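PDB 2IBP: citrate synthase from Pyrobaculum aerophilum, which probably catalyses the condensation of acetyl-CoA with oxaloacetate and water to give citrate and CoA, a step of the tricarboxylic acid cycle. Local coordinates for residues Glu215-Thr220 against Pro247-Ala252; Ala242-Pro247 against Tyr362-Phe367. All blocks are in the same frame, centred on the assembly; numbering follows the deposited sequence.

Contact 1 (Glu215-Thr220 against Pro247-Ala252)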
# COMPACT_ATOMS: atom_id res chain seq x y z
N GLU A 215 -15.97 4.66 -6.63
CA GLU A 215 -16.06 4.56 -5.19
C GLU A 215 -14.74 4.12 -4.54
O GLU A 215 -13.71 4.69 -4.88
CB GLU A 215 -17.30 3.77 -4.76
CG GLU A 215 -18.56 4.55 -5.19
CD GLU A 215 -19.88 3.95 -4.75
OE1 GLU A 215 -19.94 2.74 -4.41
OE2 GLU A 215 -20.88 4.69 -4.82
N VAL A 216 -14.77 3.18 -3.59
CA VAL A 216 -13.55 2.89 -2.82
C VAL A 216 -13.15 1.42 -2.77
O VAL A 216 -13.31 0.74 -1.73
CB VAL A 216 -13.64 3.44 -1.37
CG1 VAL A 216 -12.25 3.41 -0.73
CG2 VAL A 216 -14.17 4.86 -1.36
N PRO A 217 -12.65 0.90 -3.90
CA PRO A 217 -12.13 -0.46 -3.93
C PRO A 217 -10.81 -0.55 -3.19
O PRO A 217 -10.26 0.47 -2.73
CB PRO A 217 -11.95 -0.75 -5.42
CG PRO A 217 -11.77 0.58 -6.04
CD PRO A 217 -12.52 1.57 -5.21
N ALA A 218 -10.25 -1.75 -3.13
CA ALA A 218 -9.05 -1.98 -2.34
C ALA A 218 -7.87 -1.10 -2.74
O ALA A 218 -7.12 -0.66 -1.87
CB ALA A 218 -8.67 -3.46 -2.38
N SER A 219 -7.73 -0.78 -4.02
CA SER A 219 -6.60 0.04 -4.45
C SER A 219 -6.76 1.47 -3.91
O SER A 219 -5.84 2.05 -3.34
CB SER A 219 -6.46 0.02 -5.97
OG SER A 219 -7.64 0.46 -6.59
N THR A 220 -7.96 2.01 -4.05
CA THR A 220 -8.25 3.34 -3.52
C THR A 220 -8.11 3.35 -1.99
O THR A 220 -7.61 4.30 -1.40
CB THR A 220 -9.63 3.78 -3.96
OG1 THR A 220 -9.69 3.73 -5.39
CG2 THR A 220 -9.96 5.18 -3.48
N PRO A 247 -5.24 -10.50 -8.16
CA PRO A 247 -6.26 -11.05 -9.06
C PRO A 247 -7.71 -10.81 -8.64
O PRO A 247 -8.63 -10.97 -9.46
CB PRO A 247 -5.94 -12.56 -9.07
CG PRO A 247 -5.15 -12.79 -7.84
CD PRO A 247 -4.36 -11.54 -7.62
N LEU A 248 -7.94 -10.45 -7.38
CA LEU A 248 -9.28 -10.15 -6.91
C LEU A 248 -9.68 -8.71 -7.25
O LEU A 248 -10.82 -8.31 -6.99
CB LEU A 248 -9.43 -10.41 -5.41
CG LEU A 248 -9.14 -11.83 -4.96
CD1 LEU A 248 -9.49 -11.93 -3.45
CD2 LEU A 248 -9.96 -12.81 -5.78
N HIS A 249 -8.73 -7.92 -7.76
CA HIS A 249 -9.01 -6.53 -8.12
C HIS A 249 -9.12 -6.31 -9.62
O HIS A 249 -9.65 -5.30 -10.08
CB HIS A 249 -7.94 -5.60 -7.56
CG HIS A 249 -8.41 -4.19 -7.38
ND1 HIS A 249 -9.30 -3.57 -8.24
CD2 HIS A 249 -8.07 -3.25 -6.47
CE1 HIS A 249 -9.51 -2.33 -7.84
NE2 HIS A 249 -8.76 -2.11 -6.77
N GLY A 250 -8.56 -7.23 -10.40
CA GLY A 250 -8.59 -7.09 -11.85
C GLY A 250 -8.28 -8.39 -12.55
O GLY A 250 -7.96 -9.38 -11.90
N GLY A 251 -8.36 -8.38 -13.88
CA GLY A 251 -8.10 -9.58 -14.66
C GLY A 251 -9.33 -10.05 -15.42
O GLY A 251 -9.21 -10.74 -16.42
N ALA A 252 -10.50 -9.61 -14.98
CA ALA A 252 -11.75 -10.04 -15.58
C ALA A 252 -11.86 -9.68 -17.07
O ALA A 252 -12.34 -10.49 -17.87
CB ALA A 252 -12.94 -9.47 -14.81

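Contact 2 (Ala242-Pro247 against Tyr362-Phe367)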
# COMPACT_ATOMS: atom_id res chain seq x y z
N ALA A 242 0.01 -1.59 -6.08
CA ALA A 242 0.30 -2.88 -5.43
C ALA A 242 -1.00 -3.64 -5.19
O ALA A 242 -1.10 -4.84 -5.43
CB ALA A 242 1.03 -2.63 -4.13
N ALA A 243 -2.02 -2.94 -4.73
CA ALA A 243 -3.29 -3.61 -4.47
C ALA A 243 -3.97 -3.99 -5.78
O ALA A 243 -4.54 -5.08 -5.91
CB ALA A 243 -4.22 -2.70 -3.65
N LEU A 244 -3.94 -3.07 -6.74
CA LEU A 244 -4.59 -3.27 -8.02
C LEU A 244 -4.08 -4.53 -8.74
O LEU A 244 -4.81 -5.15 -9.50
CB LEU A 244 -4.36 -2.05 -8.89
CG LEU A 244 -4.95 -2.14 -10.29
CD1 LEU A 244 -6.44 -2.30 -10.18
CD2 LEU A 244 -4.61 -0.89 -11.08
N LYS A 245 -2.83 -4.86 -8.51
CA LYS A 245 -2.16 -5.98 -9.14
C LYS A 245 -2.77 -7.34 -8.78
O LYS A 245 -2.61 -8.31 -9.53
CB LYS A 245 -0.71 -5.95 -8.65
CG LYS A 245 0.25 -6.87 -9.28
CD LYS A 245 1.62 -6.57 -8.70
CE LYS A 245 2.60 -7.61 -9.11
NZ LYS A 245 2.15 -8.92 -8.60
N GLY A 246 -3.47 -7.41 -7.65
CA GLY A 246 -4.02 -8.67 -7.13
C GLY A 246 -5.14 -9.17 -8.00
O GLY A 246 -5.94 -8.38 -8.50
N PRO A 247 -5.24 -10.50 -8.16
CA PRO A 247 -6.26 -11.05 -9.06
C PRO A 247 -7.71 -10.81 -8.64
O PRO A 247 -8.63 -10.97 -9.46
CB PRO A 247 -5.94 -12.56 -9.07
CG PRO A 247 -5.15 -12.79 -7.84
CD PRO A 247 -4.36 -11.54 -7.62
N TYR A 362 -0.85 -5.67 -20.09
CA TYR A 362 -0.95 -4.20 -20.03
C TYR A 362 -2.37 -3.71 -19.78
O TYR A 362 -2.61 -2.52 -19.61
CB TYR A 362 -0.32 -3.52 -21.25
CG TYR A 362 1.18 -3.67 -21.25
CD1 TYR A 362 1.99 -2.76 -20.55
CD2 TYR A 362 1.79 -4.80 -21.76
CE1 TYR A 362 3.34 -2.94 -20.46
CE2 TYR A 362 3.14 -5.00 -21.65
CZ TYR A 362 3.92 -4.08 -20.97
OH TYR A 362 5.28 -4.29 -20.84
N PHE A 363 -3.34 -4.63 -19.71
CA PHE A 363 -4.73 -4.23 -19.46
C PHE A 363 -4.87 -3.55 -18.11
O PHE A 363 -5.47 -2.47 -18.00
CB PHE A 363 -5.67 -5.46 -19.50
CG PHE A 363 -6.00 -5.95 -20.89
CD1 PHE A 363 -5.15 -5.73 -21.96
CD2 PHE A 363 -7.10 -6.79 -21.08
CE1 PHE A 363 -5.45 -6.24 -23.23
CE2 PHE A 363 -7.40 -7.29 -22.34
CZ PHE A 363 -6.57 -7.01 -23.40
N THR A 364 -4.34 -4.17 -17.06
CA THR A 364 -4.44 -3.59 -15.72
C THR A 364 -3.62 -2.30 -15.59
O THR A 364 -4.10 -1.33 -15.02
CB THR A 364 -4.17 -4.62 -14.63
OG1 THR A 364 -5.13 -5.68 -14.78
CG2 THR A 364 -4.34 -3.97 -13.25
N PRO A 365 -2.40 -2.27 -16.17
CA PRO A 365 -1.70 -1.00 -16.21
C PRO A 365 -2.52 0.14 -16.84
O PRO A 365 -2.49 1.27 -16.35
CB PRO A 365 -0.46 -1.33 -17.04
CG PRO A 365 -0.14 -2.72 -16.59
CD PRO A 365 -1.49 -3.40 -16.45
N ILE A 366 -3.27 -0.14 -17.90
CA ILE A 366 -4.13 0.90 -18.49
C ILE A 366 -5.25 1.30 -17.53
O ILE A 366 -5.62 2.47 -17.44
CB ILE A 366 -4.66 0.47 -19.86
CG1 ILE A 366 -3.46 0.35 -20.81
CG2 ILE A 366 -5.66 1.49 -20.42
CD1 ILE A 366 -3.76 -0.37 -22.11
N PHE A 367 -5.79 0.34 -16.78
CA PHE A 367 -6.76 0.69 -15.74
C PHE A 367 -6.12 1.69 -14.74
O PHE A 367 -6.75 2.67 -14.34
CB PHE A 367 -7.21 -0.58 -15.00
CG PHE A 367 -8.23 -0.33 -13.93
CD1 PHE A 367 -9.58 -0.40 -14.20
CD2 PHE A 367 -7.83 -0.00 -12.65
CE1 PHE A 367 -10.51 -0.18 -13.19
CE2 PHE A 367 -8.75 0.20 -11.64
CZ PHE A 367 -10.09 0.08 -11.91

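Contact 1 (Glu215-Thr220 against Pro247-Ala252)
The imidazole of His249 reaches across to the start of helix 218-227, where the amide and hydroxyl of Ser219 both close on, and share, NE2. Ser219 OG lies 2.8 Å from His249 NE2, oblique to the ring. The amide of Ser219 donates to His249 NE2 at 3.2 Å and 147°, lying almost in the ring plane. Being in the first turn, that N-H has no acceptor within its own helix, and the imidazole supplies one. Pro217 closes in obliquely, its CB 3.7 Å from His249 NE2, while Ala218 CB stands 4.1 Å from His249 CD2. A chi1 of 57° brings Ser219 OG round to the side of its own amide, and both face NE2. Further out, Trp375 NE1 bonds to Ser219 OG, and Leu244 of helix 233-244 packs against Ser219. A leucine in place of His249 would probably leave the Ser219 amide without its acceptor and cost the hydroxyl its imidazole partner. His249 belongs to a Gly-Pro-Leu-His-Gly-Gly sequence recognisable in citrate synthases, and its side chain lies about 9 Å from that of Asp346, a predicted active-site residue. Sharing NE2 would probably restrict rotation of the imidazole, consistent with a fixed orientation beside the active site.

Contact 2 (Ala242-Pro247 against Tyr362-Phe367)
Leu244, late in helix 233-244, points its isobutyl group at the first turns of helix 363-382 and carries the apolar contacts of this pair. It meets Thr364 tip to tip: Leu244 CG comes within 3.5 Å of Thr364 CG2, so the methyl branch of the threonine does the touching. That methyl is anti to the threonine's backbone N, which aims it, rather than OG1, at Leu244. Both leucine methyls lie against Phe367, one helical turn further on, with Leu244 CD1 3.7 Å from Phe367 CD2 in an oblique approach to the ring. Phe367 extends with CG anti to its backbone N (chi1 -179°), placing the ring beside the leucine. Tyr207 of helix 198-210 also touches Phe367.

No hydrogen bond crosses between the two segments. Gly246 N bonds to Ala243 O and Phe367 N to Phe363 O, each at 3.1 Å. The carbonyls of Ala242 and Ala243 bond to Ser231 and Thr229 of the second subunit.

Charged contacts face elsewhere. Lys245 directs its CB away from 362-367; its NZ forms a salt bridge with Asp232 of the second subunit, and the residue makes a cation-pi contact with Phe111.

This apolar seam between two helices belongs to the mainly helical citrate synthase fold, joining a helix at the subunit interface to one whose Phe367 side chain lies about 6 Å from that of Asp346, a predicted active-site residue.

From the N terminus, the four segments come in the order 215-220, 242-247, 247-252 and 362-367, with Pro247 shared by the middle two. Contact 1 closes a loop of 26 residues that takes in most of helix 218-227 and all of helix 233-244. Contact 2 closes a much longer one, of 114 residues. Since the second loop starts inside the first and ends beyond it, the two cross rather than nest. They meet physically where His249 ND1 packs 3.7 Å from Leu244 CD1 and where Ala243 CB rests on Ser219 CA. Together they tie helices 218-227, 233-244 and 363-382 to the loop before helix 252-263, and both touch the second subunit.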